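Local atomic coordinates of salivary nitrophorin (PDB entry 1Y21), a protein that carries nitric oxide on a heme in bed bug saliva and releases it in the victim during feeding, widening the blood vessels. Residues L7-V12 and A276-T281; I80-G85 and Q112-G117. One frame throughout, in Å; residues are numbered along the deposited sequence.

Contact 1 of 2, residues L7-V12 and A276-T281; sequences LSVHTV and AKFRVT
Strands 7-12 and 276-281 are antiparallel neighbours in one of the two beta sheets of a DNase I-like fold, and L7, V9 and T11 pair with V280, F278 and A276. All three are hydrogen-bonded pairs, each closed by two backbone bonds. The shortest is V280 N to L7 O at 2.8 Å. The inward face carries these side chains. L7 CB meets V280 CG2 at 3.9 Å, and V9 and F278 touch through their CB atoms. T11 OG1 lies at the edge of the F278 ring, near its plane, 3.9 Å from CE1. From the other sheet, F129 and F131 of strand 127-135 and F165 and F167 of strand 165-170 pack against this face. The pairs S8-R279 and H10-K277 are non-hydrogen-bonded and put their side chains on the other face. There the extended K277 chain passes over one face of the H10 imidazole, and its NZ goes on to a salt bridge with E35. H10 ND1 is hydrogen-bonded to L29 O, which would limit rotation of the ring. The overlap is a CH-pi contact: K277 CG sits 3.8 Å from the centroid of the H10 ring, 19° off its normal.

Contact 2 of 2, residues I80-G85 and Q112-G117; sequences ITETMG and QKKSGG
T83 gives its hydroxyl to the backbone of K114: OG1 donates to K114 O at 2.7 Å. The hydroxyl meets the carbonyl oxygen at a C=O...donor angle of 138°, tilted from the carbonyl plane. With chi1 at 60°, OG1 stands between the T83 backbone N and carbonyl carbon, and CG2 is left to meet K114 CD at 3.9 Å. One water joins the same site. It donates to T83 OG1 and to K113 O, and is 2.6 Å from T81 OG1. T83 OG1 therefore both gives and accepts a bond. T81 OG1 also accepts from M84 N at 3.1 Å, an ST motif, and weakly from T83 N. This holds the turn between strands 73-80 and 84-91, a beta hairpin of one sheet of the DNase I-like fold. Residues 112-115 belong to the loop that leads into strand 116-124 of the other sheet.

E82 reaches across to the lysines. Its OE1 forms a salt bridge with K113 NZ at 3.0 Å. The ammonium meets OE1 on the anti side, 20° out of the carboxylate plane. K113 curls round to bring NZ there, and the two side chains cross at about a right angle. K114 adds its aliphatic part, with CD 3.7 Å from E82 OE2. OE1 also lies close to Q112 O. Both are acceptors, so that approach is probably unfavourable and may be eased by the lysine charge.

Deeper in, M84 bends at its last torsion and lays its end against the backbone of G116 and G117. CE is 3.6 Å from both G116 C and G117 N, while SD lies near G117 CA.

Overall arrangement
The chain enters strand 6-17 near its N terminus and then, after the short helix 25-29, runs through strand 39-46, which lies parallel beside it in the same sheet. It then passes helix 56-70, which carries the heme ligand C60, and forms the hairpin of strands 73-80 and 84-91. Contact 2 closes a short loop from this hairpin turn to the start of strand 116-124, and so joins the two sheets. Contact 1 closes only when strand 274-281 returns near the C terminus. Contact 2 is thus nested inside contact 1. Their centres are about 25 Å apart. The M84 side chain is about 8 Å from a bound nitric oxide, against about 14 Å for T11.

Contact 1 of 2, residues L7-V12 and A276-T281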
ATOM      1  N   LEU A   7      15.187   5.885 -10.751  1.00 32.05           N
ATOM      2  CA  LEU A   7      14.907   6.277  -9.380  1.00 30.89           C
ATOM      3  C   LEU A   7      14.367   5.056  -8.637  1.00 29.98           C
ATOM      4  O   LEU A   7      13.819   4.128  -9.283  1.00 28.22           O
ATOM      5  CB  LEU A   7      13.882   7.393  -9.328  1.00 31.13           C
ATOM      6  CG  LEU A   7      14.270   8.755  -9.876  1.00 33.59           C
ATOM      7  CD1 LEU A   7      13.102   9.614  -9.798  1.00 30.97           C
ATOM      8  CD2 LEU A   7      15.443   9.383  -9.093  1.00 35.26           C
ATOM      9  N   SER A   8      14.539   5.034  -7.320  1.00 28.11           N
ATOM     10  CA  SER A   8      14.013   3.922  -6.503  1.00 26.76           C
ATOM     11  C   SER A   8      12.871   4.364  -5.620  1.00 25.04           C
ATOM     12  O   SER A   8      12.782   5.518  -5.209  1.00 24.77           O
ATOM     13  CB  SER A   8      15.076   3.321  -5.612  1.00 29.59           C
ATOM     14  OG  SER A   8      15.709   4.308  -4.834  1.00 29.67           O
ATOM     15  N   VAL A   9      11.982   3.421  -5.336  1.00 23.31           N
ATOM     16  CA  VAL A   9      10.748   3.736  -4.606  1.00 22.75           C
ATOM     17  C   VAL A   9      10.570   2.585  -3.623  1.00 21.73           C
ATOM     18  O   VAL A   9      10.789   1.419  -4.013  1.00 22.23           O
ATOM     19  CB  VAL A   9       9.503   3.786  -5.575  1.00 22.79           C
ATOM     20  CG1 VAL A   9       8.203   3.948  -4.809  1.00 21.15           C
ATOM     21  CG2 VAL A   9       9.649   4.843  -6.572  1.00 24.02           C
ATOM     22  N   HIS A  10      10.262   2.907  -2.369  1.00 20.72           N
ATOM     23  CA  HIS A  10       9.829   1.924  -1.374  1.00 21.02           C
ATOM     24  C   HIS A  10       8.380   2.226  -0.980  1.00 19.29           C
ATOM     25  O   HIS A  10       7.978   3.402  -0.721  1.00 20.22           O
ATOM     26  CB  HIS A  10      10.714   1.940  -0.092  1.00 23.03           C
ATOM     27  CG  HIS A  10      12.086   1.356  -0.246  1.00 22.81           C
ATOM     28  ND1 HIS A  10      12.867   1.012   0.853  1.00 23.59           N
ATOM     29  CD2 HIS A  10      12.835   1.083  -1.342  1.00 24.00           C
ATOM     30  CE1 HIS A  10      14.022   0.530   0.423  1.00 24.72           C
ATOM     31  NE2 HIS A  10      14.043   0.592  -0.903  1.00 22.98           N
ATOM     32  N   THR A  11       7.572   1.186  -0.914  1.00 19.52           N
ATOM     33  CA  THR A  11       6.256   1.328  -0.384  1.00 17.80           C
ATOM     34  C   THR A  11       6.010   0.363   0.747  1.00 18.11           C
ATOM     35  O   THR A  11       6.524  -0.754   0.708  1.00 16.93           O
ATOM     36  CB  THR A  11       5.179   1.125  -1.422  1.00 18.75           C
ATOM     37  OG1 THR A  11       5.217  -0.218  -1.913  1.00 18.11           O
ATOM     38  CG2 THR A  11       5.445   1.984  -2.637  1.00 19.77           C
ATOM     39  N   VAL A  12       5.168   0.807   1.671  1.00 18.57           N
ATOM     40  CA  VAL A  12       4.667  -0.073   2.730  1.00 20.69           C
ATOM     41  C   VAL A  12       3.223   0.094   2.964  1.00 19.51           C
ATOM     42  O   VAL A  12       2.655   1.200   3.008  1.00 19.58           O
ATOM     43  CB  VAL A  12       5.541   0.044   4.011  1.00 22.54           C
ATOM     44  CG1 VAL A  12       5.540   1.411   4.553  1.00 23.41           C
ATOM     45  CG2 VAL A  12       5.130  -1.009   5.088  1.00 26.27           C
ATOM     46  N   ALA A 276       7.453  -3.241  -0.407  1.00 18.19           N
ATOM     47  CA  ALA A 276       7.881  -3.432  -1.777  1.00 19.03           C
ATOM     48  C   ALA A 276       8.939  -2.384  -2.147  1.00 19.63           C
ATOM     49  O   ALA A 276       8.877  -1.248  -1.694  1.00 20.22           O
ATOM     50  CB  ALA A 276       6.726  -3.352  -2.732  1.00 20.17           C
ATOM     51  N   LYS A 277       9.864  -2.834  -2.975  1.00 18.67           N
ATOM     52  CA  LYS A 277      10.948  -2.014  -3.528  1.00 21.36           C
ATOM     53  C   LYS A 277      10.928  -2.044  -5.086  1.00 20.28           C
ATOM     54  O   LYS A 277      10.757  -3.101  -5.699  1.00 22.61           O
ATOM     55  CB  LYS A 277      12.255  -2.527  -2.989  1.00 22.71           C
ATOM     56  CG  LYS A 277      12.297  -2.529  -1.450  1.00 24.18           C
ATOM     57  CD  LYS A 277      13.683  -3.020  -0.972  1.00 24.14           C
ATOM     58  CE  LYS A 277      13.741  -3.093   0.522  1.00 26.22           C
ATOM     59  NZ  LYS A 277      15.038  -3.584   1.017  1.00 27.15           N
ATOM     60  N   PHE A 278      11.077  -0.879  -5.692  1.00 20.70           N
ATOM     61  CA  PHE A 278      11.025  -0.723  -7.151  1.00 21.55           C
ATOM     62  C   PHE A 278      12.137   0.166  -7.678  1.00 22.68           C
ATOM     63  O   PHE A 278      12.523   1.091  -7.022  1.00 23.37           O
ATOM     64  CB  PHE A 278       9.708  -0.026  -7.545  1.00 20.55           C
ATOM     65  CG  PHE A 278       8.464  -0.737  -7.027  1.00 20.32           C
ATOM     66  CD1 PHE A 278       7.870  -0.361  -5.818  1.00 19.45           C
ATOM     67  CD2 PHE A 278       7.899  -1.729  -7.750  1.00 22.11           C
ATOM     68  CE1 PHE A 278       6.718  -0.972  -5.392  1.00 17.92           C
ATOM     69  CE2 PHE A 278       6.740  -2.400  -7.251  1.00 22.06           C
ATOM     70  CZ  PHE A 278       6.178  -1.980  -6.088  1.00 17.12           C
ATOM     71  N   ARG A 279      12.523  -0.075  -8.917  1.00 24.94           N
ATOM     72  CA  ARG A 279      13.361   0.852  -9.702  1.00 26.23           C
ATOM     73  C   ARG A 279      12.565   1.293 -10.913  1.00 25.09           C
ATOM     74  O   ARG A 279      12.049   0.455 -11.638  1.00 26.25           O
ATOM     75  CB  ARG A 279      14.615   0.106 -10.116  1.00 27.15           C
ATOM     76  CG  ARG A 279      15.627   0.904 -10.904  1.00 33.24           C
ATOM     77  CD  ARG A 279      16.897   0.081 -11.170  1.00 39.45           C
ATOM     78  NE  ARG A 279      17.575  -0.241  -9.909  1.00 43.34           N
ATOM     79  CZ  ARG A 279      18.085  -1.441  -9.622  1.00 44.79           C
ATOM     80  NH1 ARG A 279      18.019  -2.428 -10.516  1.00 45.48           N
ATOM     81  NH2 ARG A 279      18.658  -1.668  -8.436  1.00 44.83           N
ATOM     82  N   VAL A 280      12.417   2.579 -11.084  1.00 25.13           N
ATOM     83  CA  VAL A 280      11.712   3.138 -12.225  1.00 26.12           C
ATOM     84  C   VAL A 280      12.696   3.772 -13.203  1.00 26.75           C
ATOM     85  O   VAL A 280      13.743   4.255 -12.766  1.00 27.53           O
ATOM     86  CB  VAL A 280      10.585   4.116 -11.848  1.00 26.27           C
ATOM     87  CG1 VAL A 280       9.642   3.446 -10.867  1.00 25.12           C
ATOM     88  CG2 VAL A 280      11.068   5.479 -11.308  1.00 25.68           C
ATOM     89  N   THR A 281      12.360   3.713 -14.479  1.00 27.61           N
ATOM     90  CA  THR A 281      13.229   4.286 -15.564  1.00 28.96           C
ATOM     91  C   THR A 281      12.476   5.446 -16.156  1.00 29.05           C
ATOM     92  O   THR A 281      11.384   5.266 -16.712  1.00 30.00           O
ATOM     93  CB  THR A 281      13.559   3.247 -16.608  1.00 29.43           C
ATOM     94  OG1 THR A 281      14.290   2.160 -16.014  1.00 29.14           O
ATOM     95  CG2 THR A 281      14.560   3.852 -17.683  1.00 31.91           C
TER

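Contact 2 of 2, residues I80-G85 and Q112-G117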
ATOM      1  N   ILE A  80      -5.051  11.832   6.124  1.00 30.95           N
ATOM      2  CA  ILE A  80      -5.763  10.870   6.986  1.00 33.25           C
ATOM      3  C   ILE A  80      -7.283  11.030   6.830  1.00 33.02           C
ATOM      4  O   ILE A  80      -7.805  12.163   6.709  1.00 35.10           O
ATOM      5  CB  ILE A  80      -5.361  11.036   8.459  1.00 34.51           C
ATOM      6  CG1 ILE A  80      -5.373  12.512   8.866  1.00 39.30           C
ATOM      7  CG2 ILE A  80      -3.963  10.513   8.670  1.00 33.83           C
ATOM      8  CD1 ILE A  80      -5.703  12.799  10.359  1.00 42.95           C
ATOM      9  N   THR A  81      -7.991   9.918   6.749  1.00 31.27           N
ATOM     10  CA  THR A  81      -9.429   9.877   6.908  1.00 30.98           C
ATOM     11  C   THR A  81      -9.713   9.017   8.145  1.00 31.46           C
ATOM     12  O   THR A  81      -8.814   8.715   8.934  1.00 30.16           O
ATOM     13  CB  THR A  81     -10.138   9.291   5.659  1.00 31.82           C
ATOM     14  OG1 THR A  81      -9.866   7.883   5.547  1.00 28.53           O
ATOM     15  CG2 THR A  81      -9.570   9.877   4.389  1.00 31.55           C
ATOM     16  N   GLU A  82     -10.981   8.692   8.336  1.00 32.31           N
ATOM     17  CA  GLU A  82     -11.418   7.832   9.424  1.00 33.78           C
ATOM     18  C   GLU A  82     -10.672   6.482   9.360  1.00 32.66           C
ATOM     19  O   GLU A  82     -10.191   5.938  10.350  1.00 34.05           O
ATOM     20  CB  GLU A  82     -12.927   7.562   9.230  1.00 35.59           C
ATOM     21  CG  GLU A  82     -13.910   8.049  10.300  1.00 42.38           C
ATOM     22  CD  GLU A  82     -15.336   7.388  10.257  1.00 49.31           C
ATOM     23  OE1 GLU A  82     -16.248   7.979   9.589  1.00 55.37           O
ATOM     24  OE2 GLU A  82     -15.598   6.326  10.932  1.00 49.77           O
ATOM     25  N   THR A  83     -10.572   5.931   8.169  1.00 30.45           N
ATOM     26  CA  THR A  83     -10.075   4.575   8.048  1.00 28.39           C
ATOM     27  C   THR A  83      -8.775   4.446   7.281  1.00 27.05           C
ATOM     28  O   THR A  83      -8.278   3.355   7.217  1.00 26.34           O
ATOM     29  CB  THR A  83     -11.088   3.692   7.310  1.00 28.74           C
ATOM     30  OG1 THR A  83     -11.311   4.240   6.012  1.00 29.07           O
ATOM     31  CG2 THR A  83     -12.440   3.653   8.035  1.00 31.30           C
ATOM     32  N   MET A  84      -8.270   5.518   6.670  1.00 25.54           N
ATOM     33  CA  MET A  84      -7.035   5.448   5.856  1.00 25.99           C
ATOM     34  C   MET A  84      -6.034   6.549   6.177  1.00 24.84           C
ATOM     35  O   MET A  84      -6.403   7.645   6.580  1.00 23.78           O
ATOM     36  CB  MET A  84      -7.311   5.538   4.338  1.00 25.74           C
ATOM     37  CG  MET A  84      -8.192   4.441   3.827  1.00 27.95           C
ATOM     38  SD  MET A  84      -8.697   4.767   2.113  1.00 27.08           S
ATOM     39  CE  MET A  84     -10.236   5.584   2.389  1.00 30.96           C
ATOM     40  N   GLY A  85      -4.777   6.214   5.986  1.00 23.24           N
ATOM     41  CA  GLY A  85      -3.684   7.142   5.955  1.00 22.45           C
ATOM     42  C   GLY A  85      -2.755   6.887   4.786  1.00 21.42           C
ATOM     43  O   GLY A  85      -2.412   5.736   4.479  1.00 21.39           O
ATOM     44  N   GLN A 112     -20.902   7.521   5.170  1.00 51.62           N
ATOM     45  CA  GLN A 112     -20.176   7.442   6.441  1.00 51.52           C
ATOM     46  C   GLN A 112     -18.683   7.814   6.289  1.00 50.65           C
ATOM     47  O   GLN A 112     -17.925   7.676   7.249  1.00 50.77           O
ATOM     48  CB  GLN A 112     -20.282   6.023   6.997  1.00 51.77           C
ATOM     49  CG  GLN A 112     -21.714   5.520   7.178  1.00 54.58           C
ATOM     50  CD  GLN A 112     -22.506   6.371   8.180  1.00 59.91           C
ATOM     51  OE1 GLN A 112     -22.065   6.554   9.322  1.00 62.81           O
ATOM     52  NE2 GLN A 112     -23.655   6.922   7.748  1.00 61.53           N
ATOM     53  N   LYS A 113     -18.274   8.244   5.082  1.00 49.19           N
ATOM     54  CA  LYS A 113     -16.866   8.524   4.718  1.00 47.66           C
ATOM     55  C   LYS A 113     -15.834   7.431   5.114  1.00 45.12           C
ATOM     56  O   LYS A 113     -14.679   7.756   5.402  1.00 44.75           O
ATOM     57  CB  LYS A 113     -16.386   9.909   5.250  1.00 48.32           C
ATOM     58  CG  LYS A 113     -17.465  11.037   5.367  1.00 51.29           C
ATOM     59  CD  LYS A 113     -17.323  11.904   6.651  1.00 53.96           C
ATOM     60  CE  LYS A 113     -17.591  11.125   7.988  1.00 56.24           C
ATOM     61  NZ  LYS A 113     -16.315  10.830   8.816  1.00 57.26           N
ATOM     62  N   LYS A 114     -16.257   6.161   5.114  1.00 41.65           N
ATOM     63  CA  LYS A 114     -15.448   5.044   5.600  1.00 39.94           C
ATOM     64  C   LYS A 114     -14.705   4.262   4.465  1.00 36.34           C
ATOM     65  O   LYS A 114     -13.645   3.704   4.693  1.00 38.35           O
ATOM     66  CB  LYS A 114     -16.334   4.056   6.334  1.00 40.64           C
ATOM     67  CG  LYS A 114     -16.685   4.435   7.777  1.00 44.50           C
ATOM     68  CD  LYS A 114     -16.217   3.344   8.772  1.00 48.68           C
ATOM     69  CE  LYS A 114     -17.360   2.407   9.274  1.00 52.18           C
ATOM     70  NZ  LYS A 114     -17.078   0.926   9.075  1.00 54.72           N
ATOM     71  N   SER A 115     -15.311   4.161   3.293  1.00 32.92           N
ATOM     72  CA  SER A 115     -14.681   3.500   2.146  1.00 28.53           C
ATOM     73  C   SER A 115     -14.333   4.555   1.125  1.00 27.23           C
ATOM     74  O   SER A 115     -14.875   5.660   1.129  1.00 26.07           O
ATOM     75  CB  SER A 115     -15.584   2.397   1.586  1.00 29.53           C
ATOM     76  OG  SER A 115     -15.748   1.340   2.556  1.00 25.41           O
ATOM     77  N   GLY A 116     -13.435   4.186   0.234  1.00 25.74           N
ATOM     78  CA  GLY A 116     -12.983   4.992  -0.868  1.00 24.52           C
ATOM     79  C   GLY A 116     -11.476   4.943  -0.943  1.00 24.89           C
ATOM     80  O   GLY A 116     -10.906   3.887  -0.824  1.00 22.75           O
ATOM     81  N   GLY A 117     -10.840   6.083  -1.144  1.00 23.46           N
ATOM     82  CA  GLY A 117      -9.406   6.116  -1.337  1.00 22.83           C
ATOM     83  C   GLY A 117      -8.809   7.519  -1.332  1.00 22.77           C
ATOM     84  O   GLY A 117      -9.485   8.525  -1.188  1.00 23.06           O
TER
HETATM   85  O   HOH W   1     -12.193   6.792   5.200  1.00 38.45           O